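Local coordinates for protein acyl-CoA dehydrogenase (Bacillus anthracis, PDB 3OWA) that probably oxidises acyl-CoA thioesters to their enoyl-CoA products, passing the electrons to a bound FAD cofactor, at residues Phe210-Glu224 and Arg236-Leu250. Residues are numbered along the deposited sequence; the frame is centred on the assembly and turned at random. Where two conformers were deposited one is given.
Sequences FIVEKDYAGVSTSPE and RTLILEDALVPKENL
Arg236 reaches Thr221 and Glu224 through a chain extended from CG to NE, while Glu224 folds back at chi2 (-71°) to bring its carboxylate alongside. The guanidinium is gripped at its edge by both partners. NE forms a salt bridge with Glu224 OE2 at 2.8 Å; OE2 lies near the guanidinium plane, while NE meets it from above the plane of the carboxylate. NH1 donates to Thr221 OG1 at 2.9 Å. Glu224 is held in turn by Ser234 OG and the backbone N of Thr235, so a second shell positions the acid that fixes the arginine; the side chain of Glu224 lies about 9 Å from a bound FAD. Next to it Ser222 OG takes the place of a backbone carbonyl: it accepts from Thr237 N (2.9 Å, 168°) and donates to Pro223 O, prolonging the antiparallel pairing of strands 219-221 and 236-240 beyond the hydrogen-bonded pair Ser220 and Ile239. On the face carrying Val219, the two methyls of that valine divide their contacts, CG1 meeting Leu238 CD1 at 3.7 Å and CG2 touching Leu240 and Ala243. The chain then turns a corner at Glu241 and Asp242, where a G1 bulge against Leu180 carries it into strand 243-246. There the Tyr216 ring lies against Pro246, with CE2 3.4 Å from CD, and Glu213 CB sits over one ring face. Asn249 closes this end: its backbone O accepts from Ile211 N at 2.9 Å, and its ND2 returns a bond to Ile211 O from above the carbonyl plane, with Tyr138 OH of helix 132-144 as another partner. Within the beta domain of the acyl-CoA dehydrogenase fold, side-chain hydrogen bonds thus lie near both ends, backbone bonds and the Val219 face join the middle, and Glu224 probably offsets the arginine's charge.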
# COMPACT_ATOMS: atom_id res chain seq x y z
N PHE A 210 9.04 -12.31 -33.73
CA PHE A 210 9.02 -13.64 -34.37
C PHE A 210 7.97 -14.51 -33.72
O PHE A 210 7.78 -14.44 -32.49
CB PHE A 210 10.36 -14.37 -34.17
CG PHE A 210 11.54 -13.67 -34.81
CD1 PHE A 210 11.96 -14.03 -36.08
CD2 PHE A 210 12.23 -12.69 -34.13
CE1 PHE A 210 13.06 -13.41 -36.69
CE2 PHE A 210 13.35 -12.05 -34.72
CZ PHE A 210 13.75 -12.42 -36.02
N ILE A 211 7.28 -15.31 -34.52
CA ILE A 211 6.41 -16.35 -33.95
C ILE A 211 7.26 -17.60 -33.75
O ILE A 211 7.88 -18.14 -34.70
CB ILE A 211 5.23 -16.64 -34.87
CG1 ILE A 211 4.45 -15.36 -35.17
CG2 ILE A 211 4.38 -17.82 -34.33
CD1 ILE A 211 3.56 -15.43 -36.45
N VAL A 212 7.39 -18.01 -32.50
CA VAL A 212 8.29 -19.09 -32.18
C VAL A 212 7.46 -20.18 -31.51
O VAL A 212 6.87 -19.95 -30.45
CB VAL A 212 9.38 -18.62 -31.19
CG1 VAL A 212 10.30 -19.81 -30.81
CG2 VAL A 212 10.18 -17.46 -31.80
N GLU A 213 7.44 -21.36 -32.12
CA GLU A 213 6.78 -22.51 -31.51
C GLU A 213 7.67 -23.18 -30.46
O GLU A 213 8.90 -23.31 -30.64
CB GLU A 213 6.38 -23.50 -32.61
CG GLU A 213 5.33 -22.91 -33.54
CD GLU A 213 4.84 -23.90 -34.61
OE1 GLU A 213 4.33 -23.45 -35.66
OE2 GLU A 213 4.97 -25.12 -34.41
N LYS A 214 7.04 -23.61 -29.37
CA LYS A 214 7.72 -24.34 -28.30
C LYS A 214 8.51 -25.54 -28.83
O LYS A 214 9.64 -25.80 -28.39
CB LYS A 214 6.71 -24.79 -27.22
CG LYS A 214 7.32 -25.47 -26.00
CD LYS A 214 8.46 -24.64 -25.38
CE LYS A 214 8.67 -25.01 -23.91
NZ LYS A 214 9.30 -26.35 -23.61
N ASP A 215 7.93 -26.23 -29.81
CA ASP A 215 8.55 -27.43 -30.40
C ASP A 215 9.69 -27.19 -31.41
O ASP A 215 10.34 -28.16 -31.84
CB ASP A 215 7.45 -28.32 -31.01
CG ASP A 215 6.66 -29.07 -29.94
OD1 ASP A 215 5.55 -29.55 -30.25
OD2 ASP A 215 7.16 -29.18 -28.78
N TYR A 216 10.02 -25.93 -31.71
CA TYR A 216 11.17 -25.66 -32.59
C TYR A 216 12.46 -26.09 -31.88
O TYR A 216 12.54 -26.04 -30.65
CB TYR A 216 11.28 -24.16 -32.96
CG TYR A 216 10.20 -23.65 -33.93
CD1 TYR A 216 9.42 -24.54 -34.67
CD2 TYR A 216 10.01 -22.27 -34.14
CE1 TYR A 216 8.45 -24.09 -35.58
CE2 TYR A 216 9.03 -21.80 -35.05
CZ TYR A 216 8.23 -22.73 -35.74
OH TYR A 216 7.28 -22.30 -36.65
N ALA A 217 13.42 -26.53 -32.66
CA ALA A 217 14.72 -26.92 -32.12
C ALA A 217 15.32 -25.75 -31.35
O ALA A 217 15.19 -24.60 -31.79
CB ALA A 217 15.66 -27.32 -33.27
N GLY A 218 15.95 -26.06 -30.20
CA GLY A 218 16.76 -25.11 -29.44
C GLY A 218 15.92 -24.26 -28.48
O GLY A 218 16.41 -23.26 -27.96
N VAL A 219 14.65 -24.61 -28.29
CA VAL A 219 13.76 -23.86 -27.39
C VAL A 219 13.53 -24.63 -26.08
O VAL A 219 13.17 -25.83 -26.12
CB VAL A 219 12.38 -23.58 -28.03
CG1 VAL A 219 11.49 -22.77 -27.07
CG2 VAL A 219 12.56 -22.77 -29.33
N SER A 220 13.72 -23.96 -24.94
CA SER A 220 13.42 -24.60 -23.62
C SER A 220 13.05 -23.56 -22.61
O SER A 220 13.03 -22.34 -22.90
CB SER A 220 14.62 -25.44 -23.10
OG SER A 220 15.76 -24.63 -22.96
N THR A 221 12.78 -24.01 -21.39
CA THR A 221 12.41 -23.09 -20.30
C THR A 221 13.15 -23.43 -19.00
O THR A 221 13.67 -24.56 -18.81
CB THR A 221 10.87 -23.05 -19.98
OG1 THR A 221 10.44 -24.36 -19.56
CG2 THR A 221 10.04 -22.60 -21.18
N SER A 222 13.26 -22.41 -18.14
CA SER A 222 13.83 -22.60 -16.79
C SER A 222 12.74 -23.17 -15.89
O SER A 222 11.58 -23.26 -16.28
CB SER A 222 14.25 -21.23 -16.25
OG SER A 222 13.08 -20.50 -15.92
N PRO A 223 13.09 -23.51 -14.64
CA PRO A 223 12.10 -23.81 -13.64
C PRO A 223 11.15 -22.61 -13.38
O PRO A 223 11.50 -21.44 -13.69
CB PRO A 223 12.96 -24.07 -12.38
CG PRO A 223 14.31 -24.54 -12.94
CD PRO A 223 14.49 -23.65 -14.12
N GLU A 224 9.96 -22.88 -12.85
CA GLU A 224 9.04 -21.82 -12.38
C GLU A 224 9.70 -20.82 -11.42
O GLU A 224 10.50 -21.21 -10.58
CB GLU A 224 7.86 -22.41 -11.67
CG GLU A 224 6.91 -23.10 -12.63
CD GLU A 224 6.13 -22.14 -13.55
OE1 GLU A 224 5.79 -21.05 -13.06
OE2 GLU A 224 5.81 -22.48 -14.74
N ARG A 236 8.26 -18.37 -16.31
CA ARG A 236 9.59 -18.97 -16.47
C ARG A 236 10.42 -18.17 -17.41
O ARG A 236 9.92 -17.32 -18.12
CB ARG A 236 9.50 -20.39 -17.08
CG ARG A 236 8.57 -21.39 -16.37
CD ARG A 236 8.67 -22.74 -17.04
NE ARG A 236 7.83 -23.71 -16.33
CZ ARG A 236 7.85 -25.01 -16.59
NH1 ARG A 236 8.71 -25.51 -17.50
NH2 ARG A 236 7.04 -25.82 -15.91
N THR A 237 11.71 -18.48 -17.48
CA THR A 237 12.54 -17.86 -18.48
C THR A 237 12.45 -18.73 -19.74
O THR A 237 12.50 -19.96 -19.64
CB THR A 237 14.02 -17.82 -17.94
OG1 THR A 237 14.06 -16.83 -16.91
CG2 THR A 237 15.04 -17.46 -19.03
N LEU A 238 12.32 -18.11 -20.91
CA LEU A 238 12.40 -18.82 -22.19
C LEU A 238 13.84 -18.85 -22.67
O LEU A 238 14.46 -17.79 -22.85
CB LEU A 238 11.54 -18.11 -23.21
CG LEU A 238 11.48 -18.74 -24.61
CD1 LEU A 238 10.82 -20.12 -24.60
CD2 LEU A 238 10.68 -17.77 -25.51
N ILE A 239 14.39 -20.04 -22.88
CA ILE A 239 15.84 -20.14 -23.21
C ILE A 239 15.97 -20.50 -24.70
O ILE A 239 15.39 -21.49 -25.18
CB ILE A 239 16.49 -21.24 -22.35
CG1 ILE A 239 16.20 -20.99 -20.83
CG2 ILE A 239 17.98 -21.44 -22.70
CD1 ILE A 239 16.62 -22.21 -19.93
N LEU A 240 16.69 -19.65 -25.44
CA LEU A 240 16.87 -19.83 -26.87
C LEU A 240 18.34 -20.13 -27.16
O LEU A 240 19.19 -19.25 -27.07
CB LEU A 240 16.40 -18.55 -27.62
CG LEU A 240 14.96 -18.17 -27.26
CD1 LEU A 240 14.61 -16.75 -27.66
CD2 LEU A 240 13.91 -19.21 -27.78
N GLU A 241 18.61 -21.37 -27.54
CA GLU A 241 19.99 -21.84 -27.80
C GLU A 241 20.03 -22.37 -29.24
O GLU A 241 19.61 -23.52 -29.53
CB GLU A 241 20.41 -22.88 -26.74
CG GLU A 241 20.56 -22.27 -25.31
CD GLU A 241 20.69 -23.34 -24.16
OE1 GLU A 241 21.21 -22.99 -23.06
OE2 GLU A 241 20.24 -24.51 -24.33
N ASP A 242 20.43 -21.50 -30.16
CA ASP A 242 20.29 -21.76 -31.59
C ASP A 242 18.85 -22.24 -31.91
O ASP A 242 18.67 -23.24 -32.62
CB ASP A 242 21.32 -22.80 -32.04
CG ASP A 242 22.75 -22.25 -32.09
OD1 ASP A 242 23.67 -23.08 -32.05
OD2 ASP A 242 22.97 -21.02 -32.19
N ALA A 243 17.86 -21.54 -31.37
CA ALA A 243 16.45 -21.82 -31.65
C ALA A 243 16.20 -21.52 -33.14
O ALA A 243 16.64 -20.47 -33.64
CB ALA A 243 15.53 -20.96 -30.76
N LEU A 244 15.54 -22.45 -33.83
CA LEU A 244 15.41 -22.37 -35.30
C LEU A 244 14.03 -21.96 -35.65
O LEU A 244 13.10 -22.67 -35.38
CB LEU A 244 15.67 -23.72 -35.98
CG LEU A 244 17.10 -24.25 -36.02
CD1 LEU A 244 17.18 -25.44 -36.98
CD2 LEU A 244 18.07 -23.15 -36.44
N VAL A 245 13.90 -20.80 -36.26
CA VAL A 245 12.60 -20.22 -36.54
C VAL A 245 12.47 -20.01 -38.05
O VAL A 245 13.27 -19.30 -38.62
CB VAL A 245 12.47 -18.85 -35.85
CG1 VAL A 245 11.09 -18.23 -36.17
CG2 VAL A 245 12.75 -18.97 -34.30
N PRO A 246 11.46 -20.61 -38.69
CA PRO A 246 11.31 -20.42 -40.15
C PRO A 246 11.27 -18.95 -40.51
O PRO A 246 10.67 -18.16 -39.80
CB PRO A 246 9.95 -21.04 -40.44
CG PRO A 246 9.82 -22.12 -39.43
CD PRO A 246 10.43 -21.52 -38.17
N LYS A 247 11.91 -18.61 -41.62
CA LYS A 247 11.99 -17.24 -42.11
C LYS A 247 10.61 -16.58 -42.20
O LYS A 247 10.46 -15.40 -41.93
CB LYS A 247 12.69 -17.28 -43.50
CG LYS A 247 12.90 -15.96 -44.14
CD LYS A 247 13.41 -16.15 -45.57
CE LYS A 247 12.35 -16.73 -46.49
NZ LYS A 247 12.80 -16.52 -47.89
N GLU A 248 9.60 -17.36 -42.56
CA GLU A 248 8.24 -16.87 -42.73
C GLU A 248 7.51 -16.61 -41.39
O GLU A 248 6.37 -16.10 -41.38
CB GLU A 248 7.42 -17.84 -43.59
CG GLU A 248 7.22 -19.25 -42.99
CD GLU A 248 8.25 -20.31 -43.47
OE1 GLU A 248 9.37 -19.95 -43.98
OE2 GLU A 248 7.91 -21.53 -43.31
N ASN A 249 8.16 -16.96 -40.27
CA ASN A 249 7.63 -16.63 -38.95
C ASN A 249 8.04 -15.28 -38.44
O ASN A 249 7.61 -14.89 -37.34
CB ASN A 249 7.95 -17.73 -37.95
CG ASN A 249 7.00 -18.87 -38.05
OD1 ASN A 249 6.63 -19.27 -39.15
ND2 ASN A 249 6.59 -19.41 -36.92
N LEU A 250 8.84 -14.54 -39.21
CA LEU A 250 9.05 -13.13 -38.91
C LEU A 250 7.68 -12.40 -38.87
O LEU A 250 6.86 -12.55 -39.78
CB LEU A 250 9.96 -12.48 -39.93
CG LEU A 250 10.13 -10.96 -39.75
CD1 LEU A 250 11.16 -10.66 -38.69
CD2 LEU A 250 10.52 -10.32 -41.08